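Local coordinates for 3',5'-nucleoside bisphosphate phosphatase (Chromobacterium violaceum, PDB 2YB1), which hydrolyses nucleoside 3',5'-bisphosphates to nucleoside 5'-phosphates and orthophosphate, using three manganese ions bound per subunit, at residues Arg199-Leu207 and Phe232-Leu241. Sequence-based numbering, arbitrary orientation.
Sequences RTLIERLIL and FALHADRHGL
One face of the H235 imidazole is covered by I202: its CG2 methyl stands 3.6 Å from the ring centroid and only 9° off the ring normal, a nearly centred CH-pi contact. The H239 ring, one helical turn on, repeats the pattern less symmetrically, with I206 CG2 over one face but displaced toward the rim. In both isoleucines CG2 is anti to the backbone N, which directs this branch at the imidazole and sends CG1 another way; I202 CD1 thereby meets the edge of the F232 ring, 3.9 Å from CE1, while I206 CD1 lies against H235 CB.

At the edge of H239, NE2 donates a bent hydrogen bond to E203 OE1 (3.0 Å). The oxygen lies in the imidazole plane, yet NE2 meets OE1 from above the carboxylate plane, 70° out of it. R238 NH1 forms a salt bridge with the same oxygen at 3.0 Å, so OE1 takes two partners. L207 CD2 makes a van der Waals contact with H239 CE1, coming obliquely to the ring, and I206 CG2 also touches L241 CD1, 3.8 Å away, beyond the Schellman motif at G240.

The axes of the two short segments approach to 11.2 Å and cross at -44°. Helices 199-211 and 226-239 alternate with parallel strands 186-189, 216-221 and 242-246, so the contact packs consecutive helices of beta-alpha units in the TIM-barrel-related PHP fold. I217 of strand 216-221 is touched by A236 and L241; L205 packs on W69 of strand 59-69, and F232 meets H224 and P192.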
loop_
_atom_site.group_PDB
_atom_site.type_symbol
_atom_site.label_atom_id
_atom_site.label_comp_id
_atom_site.label_asym_id
_atom_site.label_seq_id
_atom_site.Cartn_x
_atom_site.Cartn_y
_atom_site.Cartn_z
ATOM N N ARG A 199 -9.169 20.337 2.756
ATOM C CA ARG A 199 -10.394 19.712 2.267
ATOM C C ARG A 199 -10.640 19.999 0.791
ATOM O O ARG A 199 -11.333 19.249 0.110
ATOM C CB ARG A 199 -11.608 20.100 3.113
ATOM C CG ARG A 199 -11.830 21.588 3.283
ATOM C CD ARG A 199 -13.079 21.808 4.133
ATOM N NE ARG A 199 -13.088 23.106 4.797
ATOM C CZ ARG A 199 -13.703 24.174 4.315
ATOM N NH1 ARG A 199 -14.347 24.095 3.158
ATOM N NH2 ARG A 199 -13.666 25.318 4.981
ATOM N N THR A 200 -10.070 21.089 0.291
ATOM C CA THR A 200 -10.237 21.417 -1.121
ATOM C C THR A 200 -9.434 20.486 -2.048
ATOM O O THR A 200 -9.964 19.982 -3.041
ATOM C CB THR A 200 -9.916 22.894 -1.392
ATOM O OG1 THR A 200 -10.885 23.703 -0.716
ATOM C CG2 THR A 200 -9.951 23.201 -2.888
ATOM N N LEU A 201 -8.163 20.267 -1.718
ATOM C CA LEU A 201 -7.338 19.342 -2.492
ATOM C C LEU A 201 -7.840 17.906 -2.402
ATOM O O LEU A 201 -7.823 17.175 -3.393
ATOM C CB LEU A 201 -5.877 19.415 -2.054
ATOM C CG LEU A 201 -5.052 20.416 -2.861
ATOM C CD1 LEU A 201 -3.588 20.323 -2.470
ATOM C CD2 LEU A 201 -5.231 20.164 -4.360
ATOM N N ILE A 202 -8.281 17.502 -1.214
ATOM C CA ILE A 202 -8.855 16.167 -1.040
ATOM C C ILE A 202 -10.063 15.991 -1.952
ATOM O O ILE A 202 -10.211 14.966 -2.620
ATOM C CB ILE A 202 -9.281 15.895 0.431
ATOM C CG1 ILE A 202 -8.056 15.713 1.335
ATOM C CG2 ILE A 202 -10.165 14.651 0.502
ATOM C CD1 ILE A 202 -7.250 14.467 1.030
ATOM N N GLU A 203 -10.930 16.999 -1.976
ATOM C CA GLU A 203 -12.101 16.964 -2.846
ATOM C C GLU A 203 -11.702 16.867 -4.312
ATOM O O GLU A 203 -12.296 16.115 -5.071
ATOM C CB GLU A 203 -12.982 18.194 -2.615
ATOM C CG GLU A 203 -14.021 18.402 -3.696
ATOM C CD GLU A 203 -15.437 18.371 -3.156
ATOM O OE1 GLU A 203 -15.650 17.770 -2.080
ATOM O OE2 GLU A 203 -16.335 18.951 -3.805
ATOM N N ARG A 204 -10.703 17.649 -4.705
ATOM C CA ARG A 204 -10.192 17.648 -6.076
ATOM C C ARG A 204 -9.634 16.268 -6.444
ATOM O O ARG A 204 -9.901 15.739 -7.531
ATOM C CB ARG A 204 -9.091 18.709 -6.217
ATOM C CG ARG A 204 -8.632 18.952 -7.640
ATOM C CD ARG A 204 -9.790 19.473 -8.473
ATOM N NE ARG A 204 -9.758 18.970 -9.843
ATOM C CZ ARG A 204 -10.840 18.655 -10.554
ATOM N NH1 ARG A 204 -12.056 18.786 -10.029
ATOM N NH2 ARG A 204 -10.701 18.209 -11.797
ATOM N N LEU A 205 -8.850 15.693 -5.533
ATOM C CA LEU A 205 -8.305 14.352 -5.732
ATOM C C LEU A 205 -9.420 13.318 -5.913
ATOM O O LEU A 205 -9.363 12.496 -6.832
ATOM C CB LEU A 205 -7.398 13.954 -4.561
ATOM C CG LEU A 205 -6.882 12.512 -4.582
ATOM C CD1 LEU A 205 -6.075 12.211 -5.872
ATOM C CD2 LEU A 205 -6.046 12.216 -3.331
ATOM N N ILE A 206 -10.422 13.358 -5.033
ATOM C CA ILE A 206 -11.584 12.468 -5.136
ATOM C C ILE A 206 -12.328 12.604 -6.474
ATOM O O ILE A 206 -12.635 11.600 -7.125
ATOM C CB ILE A 206 -12.574 12.669 -3.966
ATOM C CG1 ILE A 206 -11.944 12.173 -2.647
ATOM C CG2 ILE A 206 -13.902 11.959 -4.255
ATOM C CD1 ILE A 206 -12.786 12.451 -1.427
ATOM N N LEU A 207 -12.618 13.837 -6.881
ATOM C CA LEU A 207 -13.289 14.072 -8.160
ATOM C C LEU A 207 -12.491 13.513 -9.345
ATOM O O LEU A 207 -13.052 12.845 -10.212
ATOM C CB LEU A 207 -13.566 15.564 -8.356
ATOM C CG LEU A 207 -14.589 16.122 -7.364
ATOM C CD1 LEU A 207 -14.924 17.574 -7.678
ATOM C CD2 LEU A 207 -15.859 15.255 -7.378
ATOM N N PHE A 232 -12.639 11.432 6.870
ATOM C CA PHE A 232 -12.693 10.717 5.591
ATOM C C PHE A 232 -13.980 9.896 5.379
ATOM O O PHE A 232 -14.424 9.717 4.235
ATOM C CB PHE A 232 -11.381 9.959 5.340
ATOM C CG PHE A 232 -10.216 10.884 5.200
ATOM C CD1 PHE A 232 -10.081 11.661 4.060
ATOM C CD2 PHE A 232 -9.310 11.055 6.236
ATOM C CE1 PHE A 232 -9.036 12.563 3.936
ATOM C CE2 PHE A 232 -8.257 11.945 6.118
ATOM C CZ PHE A 232 -8.122 12.706 4.969
ATOM N N ALA A 233 -14.608 9.454 6.469
ATOM C CA ALA A 233 -15.957 8.889 6.379
ATOM C C ALA A 233 -16.949 9.872 5.737
ATOM O O ALA A 233 -17.786 9.477 4.922
ATOM C CB ALA A 233 -16.459 8.457 7.758
ATOM N N LEU A 234 -16.865 11.141 6.126
ATOM C CA LEU A 234 -17.718 12.196 5.560
ATOM C C LEU A 234 -17.372 12.509 4.106
ATOM O O LEU A 234 -18.275 12.652 3.279
ATOM C CB LEU A 234 -17.645 13.481 6.391
ATOM C CG LEU A 234 -18.248 13.402 7.797
ATOM C CD1 LEU A 234 -18.157 14.760 8.488
ATOM C CD2 LEU A 234 -19.694 12.911 7.717
ATOM N N HIS A 235 -16.079 12.615 3.792
ATOM C CA HIS A 235 -15.655 12.787 2.396
ATOM C C HIS A 235 -16.226 11.658 1.550
ATOM O O HIS A 235 -16.748 11.888 0.450
ATOM C CB HIS A 235 -14.126 12.780 2.250
ATOM C CG HIS A 235 -13.469 14.100 2.525
ATOM N ND1 HIS A 235 -13.646 15.205 1.720
ATOM C CD2 HIS A 235 -12.588 14.473 3.485
ATOM C CE1 HIS A 235 -12.925 16.209 2.186
ATOM N NE2 HIS A 235 -12.275 15.792 3.259
ATOM N N ALA A 236 -16.119 10.433 2.057
ATOM C CA ALA A 236 -16.580 9.267 1.318
ATOM C C ALA A 236 -18.083 9.345 1.099
ATOM O O ALA A 236 -18.579 9.066 0.004
ATOM C CB ALA A 236 -16.202 7.974 2.051
ATOM N N ASP A 237 -18.817 9.740 2.137
ATOM C CA ASP A 237 -20.274 9.766 2.028
ATOM C C ASP A 237 -20.761 10.799 1.004
ATOM O O ASP A 237 -21.697 10.531 0.248
ATOM C CB ASP A 237 -20.932 10.003 3.390
ATOM C CG ASP A 237 -22.439 9.877 3.324
ATOM O OD1 ASP A 237 -22.923 8.749 3.088
ATOM O OD2 ASP A 237 -23.137 10.903 3.485
ATOM N N ARG A 238 -20.127 11.972 0.972
ATOM C CA ARG A 238 -20.545 13.035 0.052
ATOM C C ARG A 238 -20.371 12.614 -1.399
ATOM O O ARG A 238 -21.085 13.085 -2.283
ATOM C CB ARG A 238 -19.744 14.317 0.289
ATOM C CG ARG A 238 -19.859 14.897 1.682
ATOM C CD ARG A 238 -18.947 16.110 1.845
ATOM N NE ARG A 238 -19.393 17.246 1.039
ATOM C CZ ARG A 238 -18.977 17.498 -0.200
ATOM N NH1 ARG A 238 -18.100 16.693 -0.784
ATOM N NH2 ARG A 238 -19.438 18.557 -0.856
ATOM N N HIS A 239 -19.377 11.774 -1.654
ATOM C CA HIS A 239 -19.111 11.326 -3.018
ATOM C C HIS A 239 -19.612 9.924 -3.357
ATOM O O HIS A 239 -19.429 9.443 -4.472
ATOM C CB HIS A 239 -17.636 11.520 -3.340
ATOM C CG HIS A 239 -17.209 12.948 -3.240
ATOM N ND1 HIS A 239 -17.484 13.872 -4.226
ATOM C CD2 HIS A 239 -16.582 13.627 -2.251
ATOM C CE1 HIS A 239 -17.026 15.056 -3.857
ATOM N NE2 HIS A 239 -16.467 14.933 -2.666
ATOM N N GLY A 240 -20.243 9.266 -2.392
ATOM C CA GLY A 240 -20.725 7.914 -2.610
ATOM C C GLY A 240 -19.596 6.908 -2.752
ATOM O O GLY A 240 -19.737 5.924 -3.463
ATOM N N LEU A 241 -18.470 7.160 -2.087
ATOM C CA LEU A 241 -17.353 6.202 -2.093
ATOM C C LEU A 241 -17.548 5.106 -1.050
ATOM O O LEU A 241 -18.069 5.360 0.044
ATOM C CB LEU A 241 -16.032 6.920 -1.822
ATOM C CG LEU A 241 -15.563 7.939 -2.863
ATOM C CD1 LEU A 241 -14.331 8.677 -2.363
ATOM C CD2 LEU A 241 -15.278 7.232 -4.181
#